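Local coordinates for protein cytochrome P450 (Bacillus subtilis subsp. subtilis, PDB 4RM4) that binds heme and, like other members of its family, probably works as a monooxygenase that puts one atom of molecular oxygen into organic substrates, at residues A[95-100]-A[348-353]; A[79-84]-A[230-235]; A[146-151]-A[208-213]. One frame throughout, in Å; residues are numbered along the deposited sequence.

Interaction 1. Residues A[95-100]-A[348-353]; sequences VVNKAF and FCLGAP. With HEM (protoporphyrin IX containing Fe), chain B.
L350 reaches from the heme to F100, each of its outer atoms with a neighbour of its own. CB rests 4.0 Å from the heme methyl CMD. With CG anti to the backbone N (chi1 175°), the side chain leaves the porphyrin and meets the ring of F100, lying across it at about a right angle; CG comes 3.6 Å from F100 CD1. The two methyls then part. CD1 goes on toward N97, while CD2 lies 3.5 Å from F100 CE1 and takes V96 CG2 at 3.8 Å. This is the cysteine-ligand loop of the P450 fold, running into the long helix 352-369 and packed against the end of helix 88-96. C349 holds the heme iron through SG at 2.3 Å, and a water sits across the porphyrin as the other axial ligand. G351 follows, its CA 3.5 Å from heme C3C, too close for a side chain to fit. Cutting F100 back to an alanine would probably strip one side of L350 CD2 of its aromatic neighbour, leaving it chiefly F232 of helix 226-257 and V96, and open a gap beside the heme vinyl that ends in CBC. Further along, F100 O comes to 3.6 Å from P353 CG, and M105 of helix 102-123 touches both residues.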
# COMPACT_ATOMS: atom_id res chain seq x y z
N VAL A 95 15.78 2.14 13.49
CA VAL A 95 16.60 3.09 12.74
C VAL A 95 15.80 3.81 11.65
O VAL A 95 15.95 5.03 11.48
CB VAL A 95 17.83 2.39 12.12
CG1 VAL A 95 18.71 3.41 11.42
CG2 VAL A 95 18.63 1.65 13.19
N VAL A 96 14.93 3.09 10.93
CA VAL A 96 14.24 3.71 9.80
C VAL A 96 13.01 4.54 10.19
O VAL A 96 12.51 5.31 9.38
CB VAL A 96 13.91 2.68 8.67
CG1 VAL A 96 15.18 1.99 8.18
CG2 VAL A 96 12.90 1.63 9.14
N ASN A 97 12.52 4.38 11.42
CA ASN A 97 11.43 5.23 11.90
C ASN A 97 11.76 6.71 11.73
O ASN A 97 10.87 7.53 11.51
CB ASN A 97 11.10 4.96 13.37
CG ASN A 97 10.32 3.67 13.56
OD1 ASN A 97 10.32 3.06 14.64
ND2 ASN A 97 9.67 3.23 12.51
N LYS A 98 13.05 7.03 11.87
CA LYS A 98 13.51 8.41 11.78
C LYS A 98 13.22 9.06 10.43
O LYS A 98 13.27 10.29 10.32
CB LYS A 98 15.02 8.49 12.04
CG LYS A 98 15.49 7.68 13.22
CD LYS A 98 16.94 8.03 13.55
CE LYS A 98 17.78 8.09 12.29
NZ LYS A 98 17.90 6.75 11.67
N ALA A 99 12.96 8.25 9.42
CA ALA A 99 12.72 8.77 8.07
C ALA A 99 11.25 9.14 7.80
O ALA A 99 10.95 9.73 6.77
CB ALA A 99 13.20 7.78 7.03
N PHE A 100 10.36 8.78 8.73
CA PHE A 100 8.92 9.00 8.57
C PHE A 100 8.23 9.78 9.72
O PHE A 100 7.00 9.74 9.86
CB PHE A 100 8.22 7.67 8.31
CG PHE A 100 8.55 7.10 6.96
CD1 PHE A 100 9.70 6.32 6.80
CD2 PHE A 100 7.78 7.39 5.86
CE1 PHE A 100 10.05 5.83 5.54
CE2 PHE A 100 8.11 6.90 4.61
CZ PHE A 100 9.25 6.12 4.45
N PHE A 348 3.51 -2.84 11.41
CA PHE A 348 2.54 -1.82 11.02
C PHE A 348 3.20 -0.85 10.04
O PHE A 348 4.29 -0.34 10.30
CB PHE A 348 2.03 -1.04 12.24
CG PHE A 348 1.06 0.03 11.89
CD1 PHE A 348 -0.31 -0.25 11.82
CD2 PHE A 348 1.49 1.32 11.63
CE1 PHE A 348 -1.21 0.75 11.48
CE2 PHE A 348 0.61 2.31 11.29
CZ PHE A 348 -0.76 2.03 11.21
N CYS A 349 2.50 -0.60 8.94
CA CYS A 349 3.06 0.10 7.79
C CYS A 349 3.94 1.29 8.15
O CYS A 349 3.46 2.28 8.69
CB CYS A 349 1.93 0.58 6.88
SG CYS A 349 2.55 1.48 5.42
N LEU A 350 5.23 1.20 7.85
CA LEU A 350 6.14 2.32 8.07
C LEU A 350 5.71 3.55 7.27
O LEU A 350 5.90 4.70 7.71
CB LEU A 350 7.56 1.94 7.68
CG LEU A 350 8.58 3.08 7.76
CD1 LEU A 350 8.85 3.52 9.21
CD2 LEU A 350 9.87 2.69 7.08
N GLY A 351 5.11 3.32 6.11
CA GLY A 351 4.75 4.43 5.24
C GLY A 351 3.39 5.03 5.53
O GLY A 351 2.94 5.93 4.82
N ALA A 352 2.73 4.55 6.57
CA ALA A 352 1.37 5.02 6.88
C ALA A 352 1.22 6.54 6.82
O ALA A 352 0.29 7.04 6.16
CB ALA A 352 0.90 4.50 8.25
N PRO A 353 2.10 7.29 7.52
CA PRO A 353 1.93 8.75 7.48
C PRO A 353 2.12 9.34 6.09
O PRO A 353 1.49 10.36 5.78
CB PRO A 353 3.02 9.28 8.44
CG PRO A 353 4.01 8.12 8.61
CD PRO A 353 3.20 6.86 8.41
CHA HEM B . 4.11 -2.58 5.82
CHB HEM B . -0.11 -1.47 3.73
CHC HEM B . 1.94 2.46 1.68
CHD HEM B . 6.26 1.07 3.35
C1A HEM B . 2.77 -2.61 5.47
C2A HEM B . 1.77 -3.51 5.98
C3A HEM B . 0.60 -3.21 5.40
C4A HEM B . 0.82 -2.09 4.52
CMA HEM B . -0.76 -3.92 5.63
CAA HEM B . 1.98 -4.64 7.02
CBA HEM B . 2.59 -5.87 6.36
CGA HEM B . 2.54 -7.07 7.28
O1A HEM B . 2.95 -8.16 6.80
O2A HEM B . 2.11 -6.94 8.45
C1B HEM B . 0.09 -0.30 3.03
C2B HEM B . -0.95 0.49 2.41
C3B HEM B . -0.38 1.55 1.83
C4B HEM B . 1.04 1.51 2.09
CMB HEM B . -2.45 0.11 2.42
CAB HEM B . -1.03 2.72 1.05
CBB HEM B . -2.33 2.99 1.19
C1C HEM B . 3.27 2.44 1.98
C2C HEM B . 4.24 3.46 1.63
C3C HEM B . 5.43 3.06 2.10
C4C HEM B . 5.25 1.79 2.76
CMC HEM B . 3.89 4.75 0.86
CAC HEM B . 6.82 3.73 2.01
CBC HEM B . 7.11 4.76 1.20
C1D HEM B . 6.09 -0.05 4.14
C2D HEM B . 7.17 -0.76 4.77
C3D HEM B . 6.51 -1.90 5.55
C4D HEM B . 5.09 -1.76 5.31
CMD HEM B . 8.67 -0.41 4.68
CAD HEM B . 7.23 -2.96 6.42
CBD HEM B . 7.27 -2.44 7.85
CGD HEM B . 7.87 -3.48 8.77
O1D HEM B . 8.26 -3.12 9.91
O2D HEM B . 7.96 -4.66 8.33
NA HEM B . 2.16 -1.75 4.57
NB HEM B . 1.29 0.36 2.80
NC HEM B . 3.92 1.43 2.67
ND HEM B . 4.90 -0.65 4.48
FE HEM B . 3.04 -0.08 3.77
O HOH W 1 3.15 -1.61 1.87

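Interaction 2. Residues A[79-84]-A[230-235]; sequences NSIINM and IPFCTL. With HEM (protoporphyrin IX containing Fe), chain B.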
# COMPACT_ATOMS: atom_id res chain seq x y z
N ASN A 79 14.38 -9.01 1.10
CA ASN A 79 13.06 -8.38 1.20
C ASN A 79 13.00 -7.32 2.29
O ASN A 79 11.95 -6.71 2.52
CB ASN A 79 11.99 -9.45 1.47
CG ASN A 79 11.69 -10.28 0.24
OD1 ASN A 79 10.59 -10.22 -0.31
ND2 ASN A 79 12.67 -11.06 -0.20
N SER A 80 14.12 -7.11 2.97
CA SER A 80 14.22 -6.12 4.03
C SER A 80 13.26 -6.45 5.18
O SER A 80 12.94 -7.61 5.40
CB SER A 80 13.98 -4.71 3.47
OG SER A 80 14.36 -3.72 4.41
N ILE A 81 12.81 -5.43 5.90
CA ILE A 81 12.18 -5.62 7.21
C ILE A 81 10.81 -6.32 7.20
O ILE A 81 10.42 -6.93 8.20
CB ILE A 81 12.05 -4.28 8.00
CG1 ILE A 81 11.34 -3.20 7.18
CG2 ILE A 81 13.42 -3.80 8.46
CD1 ILE A 81 11.07 -1.93 7.98
N ILE A 82 10.09 -6.22 6.09
CA ILE A 82 8.73 -6.75 6.04
C ILE A 82 8.74 -8.27 6.16
O ILE A 82 7.74 -8.87 6.52
CB ILE A 82 7.98 -6.32 4.76
CG1 ILE A 82 6.47 -6.49 4.95
CG2 ILE A 82 8.51 -7.05 3.55
CD1 ILE A 82 5.66 -5.67 3.98
N ASN A 83 9.89 -8.89 5.88
CA ASN A 83 10.01 -10.34 6.00
C ASN A 83 11.07 -10.76 7.03
O ASN A 83 11.72 -11.79 6.89
CB ASN A 83 10.29 -10.98 4.63
CG ASN A 83 9.11 -10.83 3.67
OD1 ASN A 83 7.96 -11.14 4.01
ND2 ASN A 83 9.39 -10.34 2.48
N MET A 84 11.24 -9.93 8.04
CA MET A 84 12.17 -10.22 9.12
C MET A 84 11.39 -10.38 10.41
O MET A 84 10.35 -9.77 10.58
CB MET A 84 13.13 -9.05 9.31
CG MET A 84 14.21 -8.91 8.28
SD MET A 84 15.24 -7.51 8.72
CE MET A 84 16.46 -7.63 7.43
N ILE A 230 20.17 -0.55 1.11
CA ILE A 230 19.73 -0.77 -0.26
C ILE A 230 18.44 -1.59 -0.38
O ILE A 230 17.50 -1.16 -1.05
CB ILE A 230 20.85 -1.35 -1.15
CG1 ILE A 230 21.92 -0.28 -1.36
CG2 ILE A 230 20.27 -1.78 -2.49
CD1 ILE A 230 23.20 -0.80 -1.98
N PRO A 231 18.39 -2.77 0.27
CA PRO A 231 17.13 -3.53 0.26
C PRO A 231 15.96 -2.73 0.86
O PRO A 231 14.82 -2.89 0.42
CB PRO A 231 17.44 -4.74 1.15
CG PRO A 231 18.91 -4.90 1.08
CD PRO A 231 19.48 -3.52 0.92
N PHE A 232 16.24 -1.90 1.86
CA PHE A 232 15.20 -1.04 2.44
C PHE A 232 14.64 -0.01 1.42
O PHE A 232 13.43 0.19 1.33
CB PHE A 232 15.71 -0.32 3.71
CG PHE A 232 14.72 0.66 4.26
CD1 PHE A 232 13.59 0.21 4.93
CD2 PHE A 232 14.89 2.02 4.08
CE1 PHE A 232 12.65 1.13 5.42
CE2 PHE A 232 13.96 2.94 4.57
CZ PHE A 232 12.84 2.48 5.25
N CYS A 233 15.51 0.64 0.65
CA CYS A 233 15.04 1.58 -0.36
C CYS A 233 14.17 0.91 -1.42
O CYS A 233 13.11 1.43 -1.79
CB CYS A 233 16.22 2.32 -1.01
SG CYS A 233 17.09 3.41 0.15
N THR A 234 14.59 -0.26 -1.89
CA THR A 234 13.81 -1.01 -2.85
C THR A 234 12.43 -1.38 -2.27
O THR A 234 11.42 -1.28 -2.97
CB THR A 234 14.55 -2.26 -3.31
OG1 THR A 234 15.81 -1.87 -3.90
CG2 THR A 234 13.73 -3.00 -4.34
N LEU A 235 12.39 -1.77 -1.00
CA LEU A 235 11.12 -2.10 -0.33
C LEU A 235 10.15 -0.93 -0.36
O LEU A 235 8.94 -1.12 -0.53
CB LEU A 235 11.35 -2.54 1.11
CG LEU A 235 10.10 -2.91 1.91
CD1 LEU A 235 9.28 -3.98 1.16
CD2 LEU A 235 10.49 -3.37 3.30
CHA HEM B . 4.11 -2.58 5.82
CHB HEM B . -0.11 -1.47 3.73
CHC HEM B . 1.94 2.46 1.68
CHD HEM B . 6.26 1.07 3.35
C1A HEM B . 2.77 -2.61 5.47
C2A HEM B . 1.77 -3.51 5.98
C3A HEM B . 0.60 -3.21 5.40
C4A HEM B . 0.82 -2.09 4.52
CMA HEM B . -0.76 -3.92 5.63
CAA HEM B . 1.98 -4.64 7.02
CBA HEM B . 2.59 -5.87 6.36
CGA HEM B . 2.54 -7.07 7.28
O1A HEM B . 2.95 -8.16 6.80
O2A HEM B . 2.11 -6.94 8.45
C1B HEM B . 0.09 -0.30 3.03
C2B HEM B . -0.95 0.49 2.41
C3B HEM B . -0.38 1.55 1.83
C4B HEM B . 1.04 1.51 2.09
CMB HEM B . -2.45 0.11 2.42
CAB HEM B . -1.03 2.72 1.05
CBB HEM B . -2.33 2.99 1.19
C1C HEM B . 3.27 2.44 1.98
C2C HEM B . 4.24 3.46 1.63
C3C HEM B . 5.43 3.06 2.10
C4C HEM B . 5.25 1.79 2.76
CMC HEM B . 3.89 4.75 0.86
CAC HEM B . 6.82 3.73 2.01
CBC HEM B . 7.11 4.76 1.20
C1D HEM B . 6.09 -0.05 4.14
C2D HEM B . 7.17 -0.76 4.77
C3D HEM B . 6.51 -1.90 5.55
C4D HEM B . 5.09 -1.76 5.31
CMD HEM B . 8.67 -0.41 4.68
CAD HEM B . 7.23 -2.96 6.42
CBD HEM B . 7.27 -2.44 7.85
CGD HEM B . 7.87 -3.48 8.77
O1D HEM B . 8.26 -3.12 9.91
O2D HEM B . 7.96 -4.66 8.33
NA HEM B . 2.16 -1.75 4.57
NB HEM B . 1.29 0.36 2.80
NC HEM B . 3.92 1.43 2.67
ND HEM B . 4.90 -0.65 4.48
FE HEM B . 3.04 -0.08 3.77
O HOH W 1 3.15 -1.61 1.87
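The carbonyl O of P231 takes the helical bond from L235 N at 3.0 Å, and S80 CB leans on the same oxygen at 3.6 Å. The proline kinks helix 226-257, having no N-H to give to the turn before, and S80 settles against this kinked turn. Its hydroxyl, anti to the backbone N (chi1 -167°), is carried to 3.4 Å from F232 CA and lies at the edge of the F232 ring, close to the ring plane. The end of I81, CD1, comes to that edge too, 4.3 Å from F232 CE1. L235 does most of the work from the helix. Its CD2 is wedged among S80 CB, I81 CG1 and the heme methyl CMD, which it approaches to 3.7 Å, while CD1 meets I82 CG2 at 4.0 Å. I82 turns its other branch to the porphyrin, with CD1 3.9 Å from the meso carbon CHA. Here the loop ahead of helix 88-96 and the long distal helix 226-257 of the P450 fold close together over one edge of the heme. A propionate lies alongside as well, its O2D 3.2 Å from I82 CA; H89 and R93 are among the residues hydrogen-bonded to the heme. No hydrogen bond joins the two segments. N79 O is buried against L235 without a partner, so the contact rests on the fit of aliphatic groups with each other and with the heme, and probably pays a polar cost for it.

Interaction 3. Residues A[146-151]-A[208-213]; sequences ELLGVP and QDIISI
L148 and I211 cross obliquely, and their ends are what meet: L148 CD2 stands 4.0 Å from I211 CG1. The leucine starts out facing away from helix 210-215, but with CG anti to the carbonyl carbon (chi1 -81°) its tip swings back to the isoleucine. I211 in turn lays CD1 against the backbone, 3.2 Å from L148 O, a close approach. I210 and D209 both point toward the end of helix 138-147. I210 CB is 3.5 Å from L147 O, and D209 CB lies against that oxygen at 3.3 Å, so carbon flanks the carbonyl oxygen while I210 N donates to it at 2.8 Å, with the nitrogen almost straight ahead of the C=O. D209 holds its carboxylate back over its own helix as the N-cap: OD1 accepts from S212 N at 2.8 Å and OD2 from S212 OG at 2.7 Å, both arriving from above the carboxylate plane. On the facing side, helix 138-147 ends in a Schellman motif with G149 at positive phi; a CB there would stand too close to the D209 carboxylate. C233 of helix 226-257 touches both L148 and I211, while F195 of helix 177-204 touches L148. Two helix ends of opposite polarity thus meet. The last carbonyl of one accepts the first N-H of the other, so each end satisfies a backbone group that its own helix does not, and the D209 carboxylate is likely to add a favourable charge at that N terminus.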
# COMPACT_ATOMS: atom_id res chain seq x y z
N GLU A 146 11.62 11.62 -5.32
CA GLU A 146 12.12 12.86 -4.72
C GLU A 146 12.45 12.67 -3.25
O GLU A 146 13.42 13.24 -2.73
CB GLU A 146 11.13 14.01 -4.92
CG GLU A 146 10.90 14.39 -6.38
CD GLU A 146 10.32 15.78 -6.55
OE1 GLU A 146 10.25 16.53 -5.55
OE2 GLU A 146 9.94 16.14 -7.69
N LEU A 147 11.66 11.86 -2.57
CA LEU A 147 11.94 11.53 -1.19
C LEU A 147 13.15 10.62 -1.04
O LEU A 147 13.78 10.58 0.02
CB LEU A 147 10.72 10.88 -0.53
CG LEU A 147 9.81 11.83 0.23
CD1 LEU A 147 10.58 12.45 1.38
CD2 LEU A 147 9.23 12.90 -0.70
N LEU A 148 13.49 9.88 -2.09
CA LEU A 148 14.69 9.03 -2.09
C LEU A 148 15.90 9.73 -2.69
O LEU A 148 16.95 9.10 -2.89
CB LEU A 148 14.46 7.72 -2.84
CG LEU A 148 13.73 6.66 -2.02
CD1 LEU A 148 13.33 5.50 -2.91
CD2 LEU A 148 14.64 6.18 -0.90
N GLY A 149 15.75 11.01 -3.01
CA GLY A 149 16.87 11.80 -3.51
C GLY A 149 17.34 11.41 -4.89
O GLY A 149 18.49 11.63 -5.25
N VAL A 150 16.44 10.84 -5.69
CA VAL A 150 16.76 10.51 -7.07
C VAL A 150 17.03 11.81 -7.83
O VAL A 150 16.17 12.69 -7.87
CB VAL A 150 15.60 9.75 -7.74
CG1 VAL A 150 15.89 9.55 -9.22
CG2 VAL A 150 15.38 8.41 -7.05
N PRO A 151 18.23 11.95 -8.40
CA PRO A 151 18.51 13.20 -9.11
C PRO A 151 17.51 13.39 -10.25
O PRO A 151 17.17 12.42 -10.94
CB PRO A 151 19.93 12.99 -9.65
CG PRO A 151 20.09 11.52 -9.73
CD PRO A 151 19.32 10.97 -8.56
N GLN A 208 17.54 16.72 2.30
CA GLN A 208 16.42 16.47 3.22
C GLN A 208 15.65 15.20 2.90
O GLN A 208 14.50 15.03 3.31
CB GLN A 208 15.45 17.65 3.19
CG GLN A 208 16.13 18.97 3.48
CD GLN A 208 16.94 18.93 4.76
OE1 GLN A 208 18.07 19.41 4.81
NE2 GLN A 208 16.35 18.36 5.82
N ASP A 209 16.29 14.31 2.16
CA ASP A 209 15.64 13.11 1.69
C ASP A 209 15.89 11.97 2.67
O ASP A 209 16.73 12.08 3.56
CB ASP A 209 16.20 12.74 0.32
CG ASP A 209 17.70 12.56 0.35
OD1 ASP A 209 18.17 11.42 0.53
OD2 ASP A 209 18.40 13.58 0.22
N ILE A 210 15.17 10.87 2.48
CA ILE A 210 15.27 9.70 3.35
C ILE A 210 16.69 9.13 3.39
O ILE A 210 17.17 8.71 4.44
CB ILE A 210 14.31 8.59 2.85
CG1 ILE A 210 12.85 8.95 3.19
CG2 ILE A 210 14.69 7.22 3.43
CD1 ILE A 210 11.83 7.99 2.59
N ILE A 211 17.35 9.08 2.23
CA ILE A 211 18.69 8.50 2.15
C ILE A 211 19.70 9.33 2.96
O ILE A 211 20.51 8.78 3.70
CB ILE A 211 19.15 8.24 0.70
CG1 ILE A 211 18.42 7.00 0.15
CG2 ILE A 211 20.67 7.99 0.63
CD1 ILE A 211 18.60 6.78 -1.35
N SER A 212 19.63 10.65 2.82
CA SER A 212 20.44 11.55 3.64
C SER A 212 20.23 11.27 5.12
O SER A 212 21.19 11.17 5.90
CB SER A 212 20.10 13.01 3.34
OG SER A 212 20.46 13.37 2.01
N ILE A 213 18.97 11.16 5.51
CA ILE A 213 18.62 10.93 6.90
C ILE A 213 19.24 9.64 7.45
O ILE A 213 19.77 9.62 8.55
CB ILE A 213 17.09 10.94 7.08
CG1 ILE A 213 16.54 12.34 6.80
CG2 ILE A 213 16.70 10.51 8.49
CD1 ILE A 213 15.02 12.39 6.72

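How the interactions relate
Reading from the N terminus, the chain first passes 79-84, the loop ahead of helix 88-96, and then 95-100 at that helix's end. It goes on to 146-151, whose partner 208-213 closes interaction 3 first, tying helix 138-147 to helix 210-215. Next, 230-235 on helix 226-257 returns to 79-84 and completes interaction 2. Interaction 1 closes last, when 348-353 comes back to 95-100, so interactions 1 and 2 cross, and interaction 3 lies within both loops. F232 joins the first two by packing on V96 and L350; F100 and A99 meet I210, and C233 meets L148 and I211, linking the third to both. Interactions 1 and 2 share the heme.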